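Local coordinates for BDI_3064 protein (Parabacteroides distasonis ATCC 8503, PDB 5Z06) that hydrolyses linear beta-1,2-glucan and beta-1,2-glucooligosaccharides of four or more units from the non-reducing end, releasing sophorose, at residues 463-471 / 535-544; 48-59 / 167-177. All blocks are in the same frame, centred on the assembly; numbering follows the deposited sequence.

Contact 1: residues 463-471 / 535-544; sequences WNETMITYM and FFIHYSYLGL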
# COMPACT_ATOMS: atom_id res chain seq x y z
N TRP A 463 -2.53 24.92 4.75
CA TRP A 463 -2.14 23.98 3.71
C TRP A 463 -2.12 22.55 4.22
O TRP A 463 -1.44 22.22 5.19
CB TRP A 463 -0.76 24.31 3.20
CG TRP A 463 -0.21 23.30 2.24
CD1 TRP A 463 0.80 22.39 2.46
CD2 TRP A 463 -0.67 23.07 0.91
NE1 TRP A 463 1.01 21.64 1.33
CE2 TRP A 463 0.12 22.02 0.37
CE3 TRP A 463 -1.66 23.65 0.12
CZ2 TRP A 463 -0.04 21.57 -0.94
CZ3 TRP A 463 -1.82 23.19 -1.19
CH2 TRP A 463 -1.02 22.17 -1.70
N ASN A 464 -2.93 21.73 3.57
CA ASN A 464 -2.84 20.30 3.66
C ASN A 464 -3.47 19.71 2.39
O ASN A 464 -3.52 20.38 1.35
CB ASN A 464 -3.42 19.78 4.99
CG ASN A 464 -4.92 19.95 5.13
OD1 ASN A 464 -5.59 20.54 4.28
ND2 ASN A 464 -5.45 19.43 6.21
N GLU A 465 -3.97 18.49 2.46
CA GLU A 465 -4.47 17.78 1.27
C GLU A 465 -5.88 18.14 0.86
O GLU A 465 -6.36 17.63 -0.16
CB GLU A 465 -4.44 16.27 1.50
CG GLU A 465 -5.42 15.71 2.53
CD GLU A 465 -4.79 15.48 3.89
OE1 GLU A 465 -4.11 16.38 4.33
OE2 GLU A 465 -4.98 14.44 4.53
N THR A 466 -6.55 18.98 1.66
CA THR A 466 -7.98 19.13 1.60
C THR A 466 -8.46 20.31 0.77
O THR A 466 -9.62 20.68 0.89
CB THR A 466 -8.58 19.24 3.02
OG1 THR A 466 -8.37 20.55 3.56
CG2 THR A 466 -7.98 18.18 3.95
N MET A 467 -7.62 20.89 -0.10
CA MET A 467 -8.10 22.02 -0.91
C MET A 467 -9.34 21.67 -1.74
O MET A 467 -10.26 22.50 -1.87
CB MET A 467 -7.03 22.55 -1.86
CG MET A 467 -7.55 23.65 -2.79
SD MET A 467 -6.31 24.40 -3.85
CE MET A 467 -5.27 25.24 -2.68
N ILE A 468 -9.36 20.47 -2.30
CA ILE A 468 -10.42 20.04 -3.20
C ILE A 468 -11.73 19.85 -2.44
O ILE A 468 -12.79 19.93 -3.04
CB ILE A 468 -10.06 18.72 -3.95
CG1 ILE A 468 -10.97 18.50 -5.15
CG2 ILE A 468 -10.11 17.49 -3.03
CD1 ILE A 468 -10.63 19.36 -6.33
N THR A 469 -11.63 19.58 -1.14
CA THR A 469 -12.79 19.53 -0.26
C THR A 469 -13.50 20.89 -0.22
O THR A 469 -14.74 20.98 -0.32
CB THR A 469 -12.39 19.09 1.16
OG1 THR A 469 -11.44 18.01 1.09
CG2 THR A 469 -13.61 18.66 1.93
N TYR A 470 -12.72 21.95 -0.10
CA TYR A 470 -13.29 23.29 -0.18
C TYR A 470 -13.71 23.63 -1.59
O TYR A 470 -14.76 24.20 -1.79
CB TYR A 470 -12.32 24.34 0.34
CG TYR A 470 -12.32 24.41 1.83
CD1 TYR A 470 -11.47 23.61 2.59
CD2 TYR A 470 -13.20 25.27 2.50
CE1 TYR A 470 -11.47 23.70 3.95
CE2 TYR A 470 -13.21 25.35 3.87
CZ TYR A 470 -12.36 24.56 4.59
OH TYR A 470 -12.39 24.64 5.96
N MET A 471 -12.91 23.23 -2.55
CA MET A 471 -13.24 23.50 -3.94
C MET A 471 -14.59 22.90 -4.24
O MET A 471 -15.48 23.61 -4.69
CB MET A 471 -12.20 22.92 -4.88
CG MET A 471 -10.87 23.62 -4.81
SD MET A 471 -10.90 25.18 -5.70
CE MET A 471 -9.83 26.06 -4.59
N PHE A 535 2.21 14.14 -0.76
CA PHE A 535 0.89 13.81 -1.31
C PHE A 535 -0.08 14.98 -1.26
O PHE A 535 -1.10 14.98 -1.96
CB PHE A 535 0.28 12.57 -0.65
CG PHE A 535 -0.37 12.82 0.67
CD1 PHE A 535 -1.71 13.20 0.73
CD2 PHE A 535 0.32 12.65 1.86
CE1 PHE A 535 -2.35 13.40 1.95
CE2 PHE A 535 -0.31 12.86 3.09
CZ PHE A 535 -1.65 13.23 3.13
N PHE A 536 0.23 15.98 -0.44
CA PHE A 536 -0.49 17.24 -0.44
C PHE A 536 -0.60 17.90 -1.83
O PHE A 536 -1.64 18.49 -2.14
CB PHE A 536 0.14 18.21 0.56
CG PHE A 536 -0.13 17.88 2.01
CD1 PHE A 536 -0.71 16.68 2.43
CD2 PHE A 536 0.25 18.79 2.97
CE1 PHE A 536 -0.93 16.43 3.76
CE2 PHE A 536 0.02 18.55 4.31
CZ PHE A 536 -0.58 17.36 4.71
N ILE A 537 0.44 17.78 -2.65
CA ILE A 537 0.38 18.31 -4.01
C ILE A 537 -0.21 17.35 -5.06
O ILE A 537 -0.20 17.64 -6.25
CB ILE A 537 1.74 18.88 -4.47
CG1 ILE A 537 2.79 17.78 -4.65
CG2 ILE A 537 2.20 19.93 -3.49
CD1 ILE A 537 3.93 18.18 -5.52
N HIS A 538 -0.73 16.22 -4.61
CA HIS A 538 -1.26 15.20 -5.49
C HIS A 538 -2.77 15.17 -5.41
O HIS A 538 -3.44 15.51 -6.38
CB HIS A 538 -0.70 13.82 -5.12
CG HIS A 538 0.78 13.74 -5.26
ND1 HIS A 538 1.54 12.81 -4.58
CD2 HIS A 538 1.65 14.48 -5.99
CE1 HIS A 538 2.82 13.01 -4.85
NE2 HIS A 538 2.91 14.01 -5.72
N TYR A 539 -3.30 14.83 -4.24
CA TYR A 539 -4.69 14.38 -4.12
C TYR A 539 -5.70 15.42 -4.58
O TYR A 539 -6.60 15.09 -5.32
CB TYR A 539 -5.02 13.99 -2.70
CG TYR A 539 -4.28 12.80 -2.14
CD1 TYR A 539 -3.44 12.02 -2.91
CD2 TYR A 539 -4.51 12.42 -0.83
CE1 TYR A 539 -2.81 10.92 -2.36
CE2 TYR A 539 -3.89 11.31 -0.28
CZ TYR A 539 -3.03 10.57 -1.04
OH TYR A 539 -2.42 9.48 -0.47
N SER A 540 -5.52 16.66 -4.14
CA SER A 540 -6.42 17.75 -4.55
C SER A 540 -6.16 18.25 -5.96
O SER A 540 -6.84 19.19 -6.42
CB SER A 540 -6.35 18.94 -3.57
OG SER A 540 -7.09 18.67 -2.41
N TYR A 541 -5.16 17.68 -6.63
CA TYR A 541 -4.68 18.16 -7.91
C TYR A 541 -4.65 17.07 -8.96
O TYR A 541 -3.94 17.18 -9.97
CB TYR A 541 -3.30 18.83 -7.72
CG TYR A 541 -3.41 19.82 -6.59
CD1 TYR A 541 -4.08 21.03 -6.76
CD2 TYR A 541 -2.94 19.51 -5.33
CE1 TYR A 541 -4.26 21.91 -5.72
CE2 TYR A 541 -3.11 20.39 -4.28
CZ TYR A 541 -3.77 21.58 -4.49
OH TYR A 541 -3.93 22.44 -3.43
N LEU A 542 -5.45 16.04 -8.74
CA LEU A 542 -5.62 15.00 -9.76
C LEU A 542 -6.54 15.50 -10.84
O LEU A 542 -6.34 15.21 -12.02
CB LEU A 542 -6.21 13.73 -9.14
CG LEU A 542 -5.31 13.15 -8.06
CD1 LEU A 542 -5.93 11.89 -7.52
CD2 LEU A 542 -3.91 12.86 -8.55
N GLY A 543 -7.56 16.23 -10.40
CA GLY A 543 -8.63 16.75 -11.26
C GLY A 543 -8.52 18.25 -11.33
O GLY A 543 -8.39 18.81 -12.40
N LEU A 544 -8.53 18.90 -10.18
CA LEU A 544 -8.23 20.30 -10.12
C LEU A 544 -6.85 20.53 -10.70
O LEU A 544 -5.84 20.04 -10.20
CB LEU A 544 -8.27 20.82 -8.68
CG LEU A 544 -7.96 22.31 -8.55
CD1 LEU A 544 -8.91 23.19 -9.37
CD2 LEU A 544 -8.00 22.70 -7.08
O HOH W 1 -4.67 20.33 -1.18
O HOH W 2 -3.93 17.22 -1.85

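Contact 2: residues 48-59 / 167-177; sequences FTPGNSLELTYV and GNEYTIYLDDI. With CA (calcium ion), chain C.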
# COMPACT_ATOMS: atom_id res chain seq x y z
N PHE A 48 11.68 -23.48 1.37
CA PHE A 48 10.52 -24.28 1.07
C PHE A 48 9.58 -23.52 0.13
O PHE A 48 9.38 -23.94 -1.00
CB PHE A 48 9.77 -24.74 2.31
CG PHE A 48 8.69 -25.69 1.97
CD1 PHE A 48 9.01 -27.01 1.68
CD2 PHE A 48 7.37 -25.25 1.80
CE1 PHE A 48 8.04 -27.90 1.27
CE2 PHE A 48 6.40 -26.14 1.41
CZ PHE A 48 6.73 -27.47 1.15
N THR A 49 8.96 -22.42 0.59
CA THR A 49 8.30 -21.50 -0.35
C THR A 49 9.40 -20.67 -0.98
O THR A 49 10.07 -19.91 -0.27
CB THR A 49 7.29 -20.55 0.26
OG1 THR A 49 7.85 -19.94 1.42
CG2 THR A 49 6.03 -21.27 0.58
N PRO A 50 9.60 -20.82 -2.29
CA PRO A 50 10.66 -20.13 -2.95
C PRO A 50 10.58 -18.63 -2.82
O PRO A 50 9.52 -18.02 -2.53
CB PRO A 50 10.49 -20.51 -4.41
CG PRO A 50 9.07 -20.88 -4.53
CD PRO A 50 8.83 -21.62 -3.26
N GLY A 51 11.74 -18.10 -3.17
CA GLY A 51 12.23 -16.88 -2.71
C GLY A 51 13.28 -17.38 -1.72
O GLY A 51 14.39 -17.76 -2.09
N ASN A 52 12.91 -17.40 -0.45
CA ASN A 52 13.90 -17.43 0.58
C ASN A 52 13.38 -17.99 1.87
O ASN A 52 12.18 -18.26 2.05
CB ASN A 52 14.51 -16.03 0.74
CG ASN A 52 13.47 -14.97 1.00
OD1 ASN A 52 12.65 -15.10 1.90
ND2 ASN A 52 13.51 -13.90 0.22
N SER A 53 14.31 -18.18 2.78
CA SER A 53 14.02 -18.63 4.11
C SER A 53 14.89 -17.83 5.05
O SER A 53 15.74 -17.05 4.60
CB SER A 53 14.35 -20.11 4.23
OG SER A 53 15.72 -20.34 3.97
N LEU A 54 14.66 -18.02 6.34
CA LEU A 54 15.45 -17.39 7.35
C LEU A 54 16.55 -18.32 7.78
O LEU A 54 16.33 -19.52 8.00
CB LEU A 54 14.58 -17.01 8.54
CG LEU A 54 13.53 -15.94 8.24
CD1 LEU A 54 12.65 -15.75 9.46
CD2 LEU A 54 14.21 -14.63 7.92
N GLU A 55 17.74 -17.74 7.92
CA GLU A 55 18.90 -18.49 8.31
C GLU A 55 19.05 -18.35 9.80
O GLU A 55 19.11 -17.26 10.32
CB GLU A 55 20.16 -17.97 7.63
CG GLU A 55 21.32 -18.95 7.76
CD GLU A 55 22.67 -18.33 7.48
OE1 GLU A 55 22.72 -17.30 6.78
OE2 GLU A 55 23.69 -18.87 7.98
N LEU A 56 19.13 -19.49 10.47
CA LEU A 56 19.35 -19.49 11.88
C LEU A 56 20.68 -20.21 12.13
O LEU A 56 20.72 -21.44 12.24
CB LEU A 56 18.16 -20.17 12.59
CG LEU A 56 18.15 -19.91 14.09
CD1 LEU A 56 17.59 -18.53 14.39
CD2 LEU A 56 17.34 -20.98 14.82
N THR A 57 21.75 -19.43 12.16
CA THR A 57 23.10 -19.98 12.36
C THR A 57 23.56 -19.51 13.71
O THR A 57 23.60 -18.30 13.97
CB THR A 57 24.06 -19.60 11.23
OG1 THR A 57 23.67 -20.31 10.06
CG2 THR A 57 25.52 -19.97 11.56
N TYR A 58 23.87 -20.47 14.57
CA TYR A 58 24.16 -20.17 15.95
C TYR A 58 25.21 -21.09 16.56
O TYR A 58 25.45 -22.19 16.08
CB TYR A 58 22.88 -20.25 16.79
CG TYR A 58 22.23 -21.61 16.76
CD1 TYR A 58 21.33 -21.95 15.74
CD2 TYR A 58 22.53 -22.58 17.73
CE1 TYR A 58 20.72 -23.20 15.70
CE2 TYR A 58 21.93 -23.85 17.70
CZ TYR A 58 21.05 -24.16 16.68
OH TYR A 58 20.46 -25.40 16.62
N VAL A 59 25.79 -20.59 17.65
CA VAL A 59 26.63 -21.35 18.55
C VAL A 59 26.02 -21.17 19.94
O VAL A 59 25.94 -20.07 20.47
CB VAL A 59 28.08 -20.83 18.54
CG1 VAL A 59 28.95 -21.64 19.50
CG2 VAL A 59 28.65 -20.92 17.13
N GLY A 167 28.32 -25.90 22.19
CA GLY A 167 29.40 -25.08 21.62
C GLY A 167 29.68 -25.22 20.14
O GLY A 167 30.66 -24.64 19.64
N ASN A 168 28.86 -25.99 19.42
CA ASN A 168 29.05 -26.17 17.98
C ASN A 168 28.21 -25.19 17.18
O ASN A 168 27.15 -24.72 17.62
CB ASN A 168 28.67 -27.59 17.53
CG ASN A 168 29.45 -28.66 18.27
OD1 ASN A 168 30.60 -28.46 18.65
ND2 ASN A 168 28.80 -29.78 18.51
N GLU A 169 28.70 -24.89 15.98
CA GLU A 169 28.00 -24.06 15.04
C GLU A 169 27.03 -24.92 14.27
O GLU A 169 27.42 -25.94 13.71
CB GLU A 169 28.96 -23.40 14.07
CG GLU A 169 28.28 -22.31 13.25
CD GLU A 169 29.22 -21.65 12.29
OE1 GLU A 169 30.39 -21.43 12.66
OE2 GLU A 169 28.78 -21.34 11.17
N TYR A 170 25.77 -24.49 14.25
CA TYR A 170 24.75 -25.14 13.45
C TYR A 170 24.10 -24.07 12.62
O TYR A 170 24.02 -22.92 13.03
CB TYR A 170 23.70 -25.82 14.34
CG TYR A 170 24.27 -26.88 15.22
CD1 TYR A 170 24.67 -28.09 14.70
CD2 TYR A 170 24.42 -26.66 16.59
CE1 TYR A 170 25.21 -29.07 15.51
CE2 TYR A 170 24.96 -27.63 17.41
CZ TYR A 170 25.35 -28.83 16.86
OH TYR A 170 25.88 -29.81 17.67
N THR A 171 23.66 -24.47 11.45
CA THR A 171 22.87 -23.62 10.60
C THR A 171 21.62 -24.42 10.35
O THR A 171 21.68 -25.53 9.81
CB THR A 171 23.56 -23.35 9.27
OG1 THR A 171 24.64 -22.45 9.48
CG2 THR A 171 22.60 -22.73 8.27
N ILE A 172 20.49 -23.85 10.76
CA ILE A 172 19.21 -24.35 10.30
C ILE A 172 18.50 -23.23 9.54
O ILE A 172 18.75 -22.04 9.76
CB ILE A 172 18.36 -24.95 11.45
CG1 ILE A 172 17.87 -23.87 12.40
CG2 ILE A 172 19.18 -26.02 12.18
CD1 ILE A 172 17.04 -24.38 13.56
N TYR A 173 17.63 -23.63 8.62
CA TYR A 173 16.81 -22.71 7.91
C TYR A 173 15.37 -22.88 8.35
O TYR A 173 14.90 -23.99 8.54
CB TYR A 173 16.95 -22.94 6.42
CG TYR A 173 18.38 -22.89 5.98
CD1 TYR A 173 18.98 -21.68 5.65
CD2 TYR A 173 19.14 -24.05 5.90
CE1 TYR A 173 20.30 -21.64 5.22
CE2 TYR A 173 20.46 -24.01 5.48
CZ TYR A 173 21.03 -22.80 5.14
OH TYR A 173 22.33 -22.75 4.74
N LEU A 174 14.70 -21.75 8.51
CA LEU A 174 13.30 -21.70 8.92
C LEU A 174 12.55 -20.98 7.83
O LEU A 174 12.95 -19.90 7.39
CB LEU A 174 13.15 -20.96 10.23
CG LEU A 174 14.12 -21.39 11.32
CD1 LEU A 174 13.91 -20.48 12.52
CD2 LEU A 174 13.92 -22.85 11.71
N ASP A 175 11.48 -21.61 7.38
CA ASP A 175 10.60 -21.05 6.40
C ASP A 175 9.14 -21.34 6.80
O ASP A 175 8.86 -22.23 7.60
CB ASP A 175 10.93 -21.66 5.03
CG ASP A 175 10.55 -20.77 3.89
OD1 ASP A 175 10.08 -19.64 4.14
OD2 ASP A 175 10.71 -21.17 2.73
N ASP A 176 8.24 -20.56 6.23
CA ASP A 176 6.80 -20.78 6.36
C ASP A 176 6.34 -20.95 7.79
O ASP A 176 5.62 -21.90 8.13
CB ASP A 176 6.42 -21.92 5.47
CG ASP A 176 6.89 -21.69 4.08
OD1 ASP A 176 6.63 -20.59 3.56
OD2 ASP A 176 7.57 -22.57 3.53
N ILE A 177 6.76 -19.99 8.61
CA ILE A 177 6.45 -19.93 10.01
C ILE A 177 5.11 -19.25 10.07
O ILE A 177 4.96 -18.07 9.70
CB ILE A 177 7.47 -19.12 10.79
CG1 ILE A 177 8.89 -19.62 10.48
CG2 ILE A 177 7.17 -19.22 12.27
CD1 ILE A 177 9.99 -18.77 11.05
CA CA C . 9.90 -18.88 1.81

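Contact 1: residues 463-471 / 535-544
Ser540 and Phe536 both turn their first side-chain bond anti to the carbonyl carbon (chi1 -78° and -73°), which carries the serine hydroxyl and the phenyl ring across to residues 463-468. The hydroxyl is the polar centre of the contact. Its OG donates to Glu465 O at 2.6 Å, from above the carbonyl plane, and accepts from Ile468 N at 2.9 Å, tying the segment just ahead of helix 467-475 to its first turn. A bridging water adds to the grip: it donates to Glu465 O and Phe536 O and accepts from Ser540 N.

The Phe536 ring is wedged beneath the chain that follows the cis peptide bond preceding Trp463. Asn464 CA sits over one face, 3.7 Å from the ring centroid in a CH-pi contact, with Glu465 N above the same face. The ring presents its edge to the face of the indole in an offset edge-to-face pair, planes 73° apart. Gly531 O holds the indole NE1, while Tyr541 OH lies at the indole edge, 3.2 Å from Trp463 CZ3.

Met467 is extended through its first two torsions, which carries SD to the edge of the Tyr541 ring in a Met-aromatic contact, 4.9 Å from SD to the centroid; the bend at the third torsion turns only CE. Farther along the helix, Ile468 CD1 packs on Leu544 CB at 3.6 Å, and Met471 CG touches Leu544 CD2.

Outside the contact, Glu465 and Asn464 hydrogen-bond a glycerol, probably from the crystallisation liquor, which is consistent with a polar pocket at the carboxylate of Glu465, beside the Phe535 and Phe536 rings. Asn464 OD1 accepts from Thr466 N, forming an Asx turn just ahead of helix 467-475 in the glycoamylase-like region, a family of the six-hairpin clan, of this GH144 enzyme.

Contact 2: residues 48-59 / 167-177
Tyr170 CB lies over one face of the Tyr58 ring, 3.9 Å from Tyr58 CZ, and Ile172 CG1 meets that ring at its edge; the two tyrosine planes lie 49° apart. At the far end, Asp176 OD2 reaches the edge of the Phe48 ring, the carboxylate and ring planes being nearly perpendicular.

Asp176 grips Thr49 with two syn lone pairs: OD1 accepts from Thr49 OG1 at 2.5 Å and OD2 from Thr49 N at 3.3 Å. That hydroxyl also binds calcium at 2.3 Å, which makes Asp176 a second-shell residue. Asp175 chelates the ion with both carboxylate oxygens; Thr49 O and Asn52 O also bind it, and Glu12 and Asn13 complete the site. With an alanine at Asp176, Thr49 OG1 would probably be left without its carboxylate acceptor, and this calcium ligand held in place less firmly.

Along the strands, Leu54-Leu174, Leu56-Ile172 and Tyr58-Tyr170 form antiparallel hydrogen-bonded pairs, and Leu56 CD2 packs on Ile172 CD1 at 3.6 Å. Strand 53-59 also pairs with strands 32-33 and 42-43, while strand 169-180 continues the antiparallel sheet to strands 9-11 and 86-93; Phe48 and Thr49 touch strand 219-225.

Contacts 1 and 2 both join segments far apart in sequence, but by different chemistry in two parts of the fold. Contact 1 is almost wholly buried among helices, and a serine hydroxyl, ordered water and aromatic edges join a helix start to an irregular segment. Contact 2 joins two strands of an antiparallel sheet: regular backbone bonds do most of the work, its 167-169 end is more exposed, and a calcium ion closes the other end. They share no helix or strand, lie on opposite sides of the chain's centre, and their nearest atoms are about 28 Å apart.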